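Local coordinates for cytoplasmic protein (Bacillus cereus, PDB 2O3L) that is of unknown function but forms a small all-helical domain of the DUF1048 family, folded as a left-handed superhelix, at residues E15-V20 against L61-E66; K22-Y27 against D73-N78; N26-F31 against L40-E45. One frame throughout, in Å; residues are numbered along the deposited sequence. Where two conformers were deposited one is given.

Contact 1. Residues E15-V20 against L61-E66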
# COMPACT_ATOMS: atom_id res chain seq x y z
N GLU A 15 -1.59 6.22 12.74
CA GLU A 15 -2.91 6.41 12.15
C GLU A 15 -2.85 7.02 10.72
O GLU A 15 -3.61 6.60 9.85
CB GLU A 15 -3.84 7.25 13.06
N ASP A 16 -1.95 7.96 10.48
CA ASP A 16 -1.89 8.54 9.15
C ASP A 16 -1.43 7.52 8.10
O ASP A 16 -1.95 7.52 6.98
CB ASP A 16 -1.09 9.86 9.10
CG ASP A 16 0.33 9.75 9.62
OD1 ASP A 16 0.85 8.66 9.94
OD2 ASP A 16 0.95 10.84 9.71
N TYR A 17 -0.49 6.64 8.47
CA TYR A 17 -0.08 5.55 7.61
C TYR A 17 -1.26 4.61 7.34
O TYR A 17 -1.44 4.10 6.22
CB TYR A 17 1.08 4.75 8.23
CG TYR A 17 2.46 5.25 7.91
CD1 TYR A 17 3.05 6.29 8.67
CD2 TYR A 17 3.21 4.68 6.86
CE1 TYR A 17 4.34 6.76 8.38
CE2 TYR A 17 4.51 5.14 6.55
CZ TYR A 17 5.06 6.18 7.31
OH TYR A 17 6.30 6.62 7.03
N GLN A 18 -2.05 4.35 8.37
CA GLN A 18 -3.22 3.52 8.22
C GLN A 18 -4.22 4.09 7.24
O GLN A 18 -4.77 3.32 6.45
CB GLN A 18 -3.90 3.27 9.56
CG GLN A 18 -3.00 2.47 10.52
CD GLN A 18 -3.72 2.16 11.81
OE1 GLN A 18 -4.84 1.70 11.78
NE2 GLN A 18 -3.08 2.43 12.95
N PHE A 19 -4.45 5.40 7.28
CA PHE A 19 -5.51 6.00 6.46
C PHE A 19 -5.07 5.97 5.01
O PHE A 19 -5.84 5.64 4.09
CB PHE A 19 -5.80 7.42 6.92
CG PHE A 19 -6.96 8.05 6.23
CD1 PHE A 19 -8.25 7.63 6.50
CD2 PHE A 19 -6.76 9.07 5.30
CE1 PHE A 19 -9.36 8.21 5.85
CE2 PHE A 19 -7.85 9.65 4.64
CZ PHE A 19 -9.17 9.23 4.93
N VAL A 20 -3.79 6.27 4.81
CA VAL A 20 -3.24 6.29 3.47
C VAL A 20 -3.19 4.88 2.86
O VAL A 20 -3.51 4.73 1.70
CB VAL A 20 -1.88 6.96 3.44
CG1 VAL A 20 -1.23 6.80 2.06
CG2 VAL A 20 -2.08 8.44 3.78
N LEU A 61 3.21 10.72 3.73
CA LEU A 61 3.11 11.47 2.48
C LEU A 61 4.43 11.80 1.82
O LEU A 61 4.43 12.22 0.65
CB LEU A 61 2.26 12.73 2.64
CG LEU A 61 0.77 12.44 2.98
CD1 LEU A 61 0.05 13.80 3.13
CD2 LEU A 61 -0.01 11.52 1.99
N ASP A 62 5.52 11.67 2.55
CA ASP A 62 6.88 11.66 1.94
C ASP A 62 7.03 10.44 0.99
O ASP A 62 7.76 10.47 0.00
CB ASP A 62 8.01 11.53 3.00
CG ASP A 62 8.15 12.76 3.96
OD1 ASP A 62 7.34 13.69 3.87
OD2 ASP A 62 9.09 12.79 4.80
N ILE A 63 6.41 9.34 1.38
CA ILE A 63 6.48 8.12 0.61
C ILE A 63 5.58 8.22 -0.63
O ILE A 63 6.04 8.03 -1.74
CB ILE A 63 6.13 6.88 1.47
CG1 ILE A 63 7.01 6.88 2.73
CG2 ILE A 63 6.26 5.57 0.61
CD1 ILE A 63 6.79 5.70 3.63
N THR A 64 4.32 8.58 -0.44
CA THR A 64 3.35 8.58 -1.50
C THR A 64 3.30 9.83 -2.35
O THR A 64 2.85 9.77 -3.49
CB THR A 64 1.94 8.31 -0.96
OG1 THR A 64 1.56 9.37 -0.08
CG2 THR A 64 1.88 6.99 -0.21
N GLY A 65 3.77 10.96 -1.82
CA GLY A 65 3.45 12.24 -2.37
C GLY A 65 2.03 12.55 -1.97
O GLY A 65 1.29 11.68 -1.45
N GLU A 66 1.63 13.80 -2.19
CA GLU A 66 0.32 14.24 -1.73
C GLU A 66 -0.77 13.64 -2.57
O GLU A 66 -1.89 13.42 -2.08
CB GLU A 66 0.24 15.77 -1.73
CG GLU A 66 0.97 16.34 -0.49
CD GLU A 66 0.74 17.83 -0.27
OE1 GLU A 66 0.25 18.54 -1.21
OE2 GLU A 66 1.05 18.29 0.85

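Contact 2. Residues K22-Y27 against D73-N78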
# COMPACT_ATOMS: atom_id res chain seq x y z
N LYS A 22 -5.30 2.48 3.56
CA LYS A 22 -6.70 2.23 3.24
C LYS A 22 -7.13 2.92 1.95
O LYS A 22 -7.86 2.34 1.14
CB LYS A 22 -7.56 2.73 4.39
CG LYS A 22 -9.04 2.53 4.15
CD LYS A 22 -9.90 2.86 5.39
CE LYS A 22 -10.07 4.35 5.62
NZ LYS A 22 -11.17 4.49 6.57
N LYS A 23 -6.66 4.15 1.76
CA LYS A 23 -6.94 4.90 0.52
C LYS A 23 -6.41 4.11 -0.71
O LYS A 23 -7.11 3.89 -1.66
CB LYS A 23 -6.38 6.31 0.58
CG LYS A 23 -7.17 7.31 1.43
CD LYS A 23 -6.51 8.70 1.53
CE LYS A 23 -6.24 9.37 0.17
NZ LYS A 23 -5.92 10.86 0.18
N ILE A 24 -5.18 3.65 -0.64
CA ILE A 24 -4.52 2.89 -1.69
C ILE A 24 -5.16 1.53 -1.95
O ILE A 24 -5.36 1.12 -3.11
CB ILE A 24 -3.06 2.68 -1.32
CG1 ILE A 24 -2.37 4.04 -1.32
CG2 ILE A 24 -2.39 1.76 -2.33
CD1 ILE A 24 -0.95 3.98 -0.82
N GLN A 25 -5.49 0.83 -0.87
CA GLN A 25 -6.19 -0.45 -1.00
C GLN A 25 -7.52 -0.25 -1.74
O GLN A 25 -7.85 -0.98 -2.71
CB GLN A 25 -6.40 -1.05 0.39
CG GLN A 25 -6.97 -2.41 0.39
CD GLN A 25 -6.98 -3.01 1.76
OE1 GLN A 25 -7.38 -2.34 2.71
NE2 GLN A 25 -6.54 -4.28 1.89
N ASN A 26 -8.27 0.77 -1.35
CA ASN A 26 -9.52 1.03 -2.02
C ASN A 26 -9.30 1.46 -3.48
O ASN A 26 -10.05 1.06 -4.38
CB ASN A 26 -10.35 2.06 -1.26
CG ASN A 26 -11.08 1.44 -0.08
OD1 ASN A 26 -12.09 0.74 -0.26
ND2 ASN A 26 -10.58 1.66 1.13
N TYR A 27 -8.29 2.29 -3.71
CA TYR A 27 -8.04 2.76 -5.07
C TYR A 27 -7.77 1.53 -5.99
O TYR A 27 -8.32 1.39 -7.08
CB TYR A 27 -6.89 3.75 -5.11
CG TYR A 27 -6.63 4.26 -6.51
CD1 TYR A 27 -5.88 3.51 -7.43
CD2 TYR A 27 -7.12 5.48 -6.91
CE1 TYR A 27 -5.63 4.00 -8.72
CE2 TYR A 27 -6.89 5.97 -8.20
CZ TYR A 27 -6.16 5.23 -9.09
OH TYR A 27 -5.98 5.73 -10.34
N ASP A 73 -1.98 4.62 -8.63
CA ASP A 73 -2.18 4.41 -10.03
C ASP A 73 -0.88 3.88 -10.61
O ASP A 73 -0.90 2.95 -11.40
CB ASP A 73 -2.62 5.70 -10.70
CG ASP A 73 -3.11 5.50 -12.08
OD1 ASP A 73 -4.01 4.66 -12.26
OD2 ASP A 73 -2.60 6.18 -12.99
N GLU A 74 0.24 4.44 -10.19
CA GLU A 74 1.54 3.98 -10.67
C GLU A 74 1.95 2.65 -10.03
O GLU A 74 2.82 1.96 -10.52
CB GLU A 74 2.61 5.02 -10.35
CG GLU A 74 3.83 4.90 -11.22
CD GLU A 74 4.90 5.92 -10.85
OE1 GLU A 74 4.55 6.94 -10.22
OE2 GLU A 74 6.08 5.67 -11.20
N LEU A 75 1.36 2.33 -8.91
CA LEU A 75 1.56 1.06 -8.27
C LEU A 75 0.73 -0.01 -9.03
O LEU A 75 1.24 -1.05 -9.37
CB LEU A 75 1.14 1.21 -6.80
CG LEU A 75 1.76 0.40 -5.69
CD1 LEU A 75 3.27 0.49 -5.62
CD2 LEU A 75 1.13 0.86 -4.40
N VAL A 76 -0.54 0.24 -9.33
CA VAL A 76 -1.30 -0.71 -10.12
C VAL A 76 -0.72 -0.86 -11.52
O VAL A 76 -0.97 -1.86 -12.15
CB VAL A 76 -2.86 -0.39 -10.27
CG1 VAL A 76 -3.46 0.08 -8.98
CG2 VAL A 76 -3.19 0.60 -11.41
N ALA A 77 0.01 0.14 -12.03
CA ALA A 77 0.56 0.07 -13.39
C ALA A 77 1.84 -0.75 -13.39
O ALA A 77 2.02 -1.61 -14.22
CB ALA A 77 0.80 1.47 -13.97
N ASN A 78 2.70 -0.47 -12.43
CA ASN A 78 3.95 -1.23 -12.26
C ASN A 78 3.66 -2.57 -11.57
O ASN A 78 4.59 -3.35 -11.32
CB ASN A 78 4.98 -0.44 -11.42
CG ASN A 78 5.29 0.96 -12.00
OD1 ASN A 78 6.23 1.63 -11.56
ND2 ASN A 78 4.51 1.39 -12.99

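Contact 3. Residues N26-F31 against L40-E45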
# COMPACT_ATOMS: atom_id res chain seq x y z
N ASN A 26 -8.27 0.77 -1.35
CA ASN A 26 -9.52 1.03 -2.02
C ASN A 26 -9.30 1.46 -3.48
O ASN A 26 -10.05 1.06 -4.38
CB ASN A 26 -10.35 2.06 -1.26
CG ASN A 26 -11.08 1.44 -0.08
OD1 ASN A 26 -12.09 0.74 -0.26
ND2 ASN A 26 -10.58 1.66 1.13
N TYR A 27 -8.29 2.29 -3.71
CA TYR A 27 -8.04 2.76 -5.07
C TYR A 27 -7.77 1.53 -5.99
O TYR A 27 -8.32 1.39 -7.08
CB TYR A 27 -6.89 3.75 -5.11
CG TYR A 27 -6.63 4.26 -6.51
CD1 TYR A 27 -5.88 3.51 -7.43
CD2 TYR A 27 -7.12 5.48 -6.91
CE1 TYR A 27 -5.63 4.00 -8.72
CE2 TYR A 27 -6.89 5.97 -8.20
CZ TYR A 27 -6.16 5.23 -9.09
OH TYR A 27 -5.98 5.73 -10.34
N MSE A 28 -6.97 0.61 -5.49
CA MSE A 28 -6.59 -0.58 -6.26
C MSE A 28 -7.78 -1.49 -6.54
O MSE A 28 -7.95 -1.99 -7.63
CB MSE A 28 -5.47 -1.32 -5.51
CG MSE A 28 -4.21 -0.50 -5.53
SE MSE A 28 -2.71 -1.43 -4.73
CE MSE A 28 -2.87 -3.08 -5.62
N TRP A 29 -8.64 -1.66 -5.55
CA TRP A 29 -9.86 -2.43 -5.74
C TRP A 29 -10.85 -1.72 -6.68
O TRP A 29 -11.60 -2.36 -7.42
CB TRP A 29 -10.52 -2.62 -4.39
CG TRP A 29 -9.91 -3.68 -3.50
CD1 TRP A 29 -9.20 -4.77 -3.88
CD2 TRP A 29 -10.05 -3.76 -2.09
NE1 TRP A 29 -8.85 -5.52 -2.78
CE2 TRP A 29 -9.38 -4.92 -1.67
CE3 TRP A 29 -10.65 -2.94 -1.13
CZ2 TRP A 29 -9.29 -5.29 -0.32
CZ3 TRP A 29 -10.57 -3.31 0.22
CH2 TRP A 29 -9.91 -4.48 0.60
N ASN A 30 -10.84 -0.39 -6.65
CA ASN A 30 -11.66 0.39 -7.54
C ASN A 30 -11.18 0.32 -8.97
O ASN A 30 -11.99 0.30 -9.87
CB ASN A 30 -11.65 1.85 -7.08
CG ASN A 30 -12.54 2.10 -5.84
OD1 ASN A 30 -13.39 1.27 -5.51
ND2 ASN A 30 -12.33 3.23 -5.17
N PHE A 31 -9.87 0.35 -9.18
CA PHE A 31 -9.35 0.54 -10.53
C PHE A 31 -8.53 -0.62 -11.08
O PHE A 31 -8.27 -0.63 -12.26
CB PHE A 31 -8.48 1.79 -10.59
CG PHE A 31 -9.26 3.07 -10.43
CD1 PHE A 31 -9.86 3.66 -11.51
CD2 PHE A 31 -9.36 3.67 -9.20
CE1 PHE A 31 -10.55 4.83 -11.36
CE2 PHE A 31 -10.04 4.86 -9.05
CZ PHE A 31 -10.64 5.43 -10.12
N LEU A 40 -2.79 -8.08 -4.20
CA LEU A 40 -2.44 -8.38 -2.82
C LEU A 40 -0.91 -8.41 -2.64
O LEU A 40 -0.40 -7.88 -1.68
CB LEU A 40 -3.00 -9.73 -2.38
CG LEU A 40 -4.51 -9.73 -2.05
CD1 LEU A 40 -4.97 -11.15 -1.97
CD2 LEU A 40 -4.81 -8.88 -0.76
N HIS A 41 -0.19 -9.06 -3.56
CA HIS A 41 1.29 -9.07 -3.44
C HIS A 41 1.83 -7.63 -3.43
O HIS A 41 2.68 -7.30 -2.62
CB HIS A 41 1.90 -9.96 -4.52
CG HIS A 41 1.65 -11.41 -4.27
ND1 HIS A 41 1.43 -12.33 -5.27
CD2 HIS A 41 1.55 -12.10 -3.11
CE1 HIS A 41 1.23 -13.51 -4.74
NE2 HIS A 41 1.29 -13.40 -3.42
N ILE A 42 1.27 -6.75 -4.24
CA ILE A 42 1.75 -5.37 -4.30
C ILE A 42 1.43 -4.68 -2.99
O ILE A 42 2.23 -3.90 -2.49
CB ILE A 42 1.07 -4.56 -5.45
CG1 ILE A 42 1.42 -5.13 -6.81
CG2 ILE A 42 1.52 -3.12 -5.42
CD1 ILE A 42 0.39 -4.78 -7.92
N GLN A 43 0.26 -4.93 -2.43
CA GLN A 43 -0.07 -4.35 -1.13
C GLN A 43 0.87 -4.86 -0.01
O GLN A 43 1.21 -4.11 0.92
CB GLN A 43 -1.51 -4.65 -0.77
CG GLN A 43 -2.45 -3.93 -1.68
CD GLN A 43 -3.89 -4.35 -1.47
OE1 GLN A 43 -4.21 -5.08 -0.53
NE2 GLN A 43 -4.76 -3.90 -2.36
N TYR A 44 1.29 -6.11 -0.10
CA TYR A 44 2.22 -6.63 0.90
C TYR A 44 3.59 -5.93 0.78
O TYR A 44 4.21 -5.58 1.80
CB TYR A 44 2.34 -8.15 0.86
CG TYR A 44 1.01 -8.91 1.05
CD1 TYR A 44 -0.13 -8.27 1.60
CD2 TYR A 44 0.90 -10.24 0.73
CE1 TYR A 44 -1.33 -8.97 1.77
CE2 TYR A 44 -0.30 -10.95 0.88
CZ TYR A 44 -1.41 -10.31 1.40
OH TYR A 44 -2.60 -11.00 1.56
N GLU A 45 4.04 -5.72 -0.46
CA GLU A 45 5.26 -4.98 -0.67
C GLU A 45 5.11 -3.58 -0.10
O GLU A 45 6.04 -3.04 0.52
CB GLU A 45 5.67 -4.94 -2.14
CG GLU A 45 6.06 -6.27 -2.71
CD GLU A 45 7.39 -6.83 -2.18
OE1 GLU A 45 8.06 -6.19 -1.32
OE2 GLU A 45 7.77 -7.90 -2.67

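Contact 1. Residues E15-V20 against L61-E66
Val20 and Leu61 mark the closest backbone approach, their CA atoms 8.3 Å apart, where the first turns of helix 15-31 pass the short helix 60-64, so side chains alone bridge the gap. Val20 serves two neighbours with its two methyls. CG1, anti to the backbone N (chi1 172°), meets Thr64 CG2 tip to tip at 3.9 Å, while CG2 leans toward Leu61 CD2, a looser touch of 4.1 Å at the more exposed side. One turn earlier, Tyr17 runs roughly perpendicular to Ile63, whose terminal CD1 lies at the ring edge, near the ring plane, 3.6 Å from Tyr17 OH and 3.7 Å from Tyr17 CE2. The hydroxyl has its polar partner elsewhere, in a hydrogen bond with Arg58 O, and Phe50 of helix 36-56 packs edge-to-face with the Tyr17 ring. In this all-helical DUF1048 domain, a left-handed superhelix, helix 60-64 is a single short element between the long helices 36-56 and 68-82, and the contact sets it against helix 15-31. Its end is abrupt: Gly65 leaves helical geometry with positive phi (75°), a conformation that suits glycine. Thr64 OG1 sits between its own backbone N and carbonyl carbon (chi1 63°), from where it donates to Gly65 O at 2.7 Å, in the carbonyl plane and on a lone pair. That leaves Thr64 CG2 for the apolar side of the residue, turned to Val20, with Phe50 and Phe71 also touching the threonine side chain.

Contact 2. Residues K22-Y27 against D73-N78
With chi1 at -179°, Tyr27 swings its ring out from helix 15-31 toward helix 68-82, and Asp73, its CG likewise anti to the backbone N (-168°), holds its carboxylate out to receive it. Tyr27 OH donates to Asp73 OD1 at 3.0 Å. The oxygen lies in the plane of the phenol ring, yet the hydroxyl reaches it from above the carboxylate plane, the two flat groups standing nearly perpendicular. The ring also passes obliquely by the Asp73 backbone, Tyr27 CE1 lying 3.7 Å from Asp73 CA. Val76 CG1 comes to the ring edge at a looser 4.5 Å from Tyr27 CD1, and Phe31 stacks on the ring. Deeper in, Ile24 CG2 meets Leu75 CD2 at 4.2 Å, the side chains crossing at about a right angle; Ile24 also packs on Leu46 and Phe50, and Leu75 on Ile42, all of helix 36-56. The polar bond thus lies at the more exposed side of an otherwise apolar join. The axes of the segments 22-27 and 73-78 pass 10.5 Å apart at -51°, an oblique crossing that joins helix 15-31 to the last long helix, 68-82, of this all-helical left-handed superhelix.

Contact 3. Residues N26-F31 against L40-E45
Met28, present as selenomethionine, and Gln43 reach toward each other from opposite directions across helices 15-31 and 36-56, which run antiparallel here, the axes of segments 26-31 and 40-45 lying 11.4 Å apart at 162°. This is the close part of the contact. The Met28 chain leaves the backbone extended through chi2 and then bends at chi3 (49°), turning CE to within 3.9 Å of Gln43 NE2 and 4.2 Å of Ile42 CB. SE lies alongside the aliphatic part of Gln43, 4.0 Å from its CG. Gln43 is extended beyond CG, which lays its amide alongside the Met28 chain, NE2 near CB, SE and CE. Val76 of helix 68-82 also touches Met28, and Leu75 of the same helix lies on Ile42, so a third helix closes on this buried side.

The other flank is looser. Trp29 belongs to the exposed surface, and its indole comes across only at a distance: NE1 is 4.4 Å from Gln43 NE2, an oblique approach without a hydrogen bond between the two nitrogens. Both are donors, so the pair offers no acceptor and the indole adds little beyond loose contact at this margin.

No hydrogen bond spans the two segments, and the join therefore rests on van der Waals packing of the selenomethionine, Ile42 and the glutamine stem. Gln43 is the polar exception: OE1 accepts a weak bond from Gln25 NE2, whereas NE2 is buried against Met28 with no partner in the model. A buried NH2 without an acceptor would probably carry a desolvation cost, which the contacts of Gln43 CG with the SE and CE of Met28 may partly repay.

Helix 15-31 runs through all three contacts, meeting helix 60-64 in contact 1, helix 68-82 in contact 2 and helix 36-56 in contact 3. Contacts 2 and 3 are close neighbours, their centres about 5 Å apart; they share Asn26 and Tyr27, and Leu75 CG packs 3.5 Å from Ile42 CG2 while Val76 CG1 is 3.6 Å from Met28 CG. Contact 1 joins contact 2 through Thr64 CG2 and Ile24 CD1, 4.2 Å apart, but stays about 7 Å from contact 3 at the nearest atoms. No active site is known; a glycerol, probably from the crystallisation liquor, lies about 4 Å from the Tyr17 side chain in contact 1 and is hydrogen-bonded to Asp16 OD1.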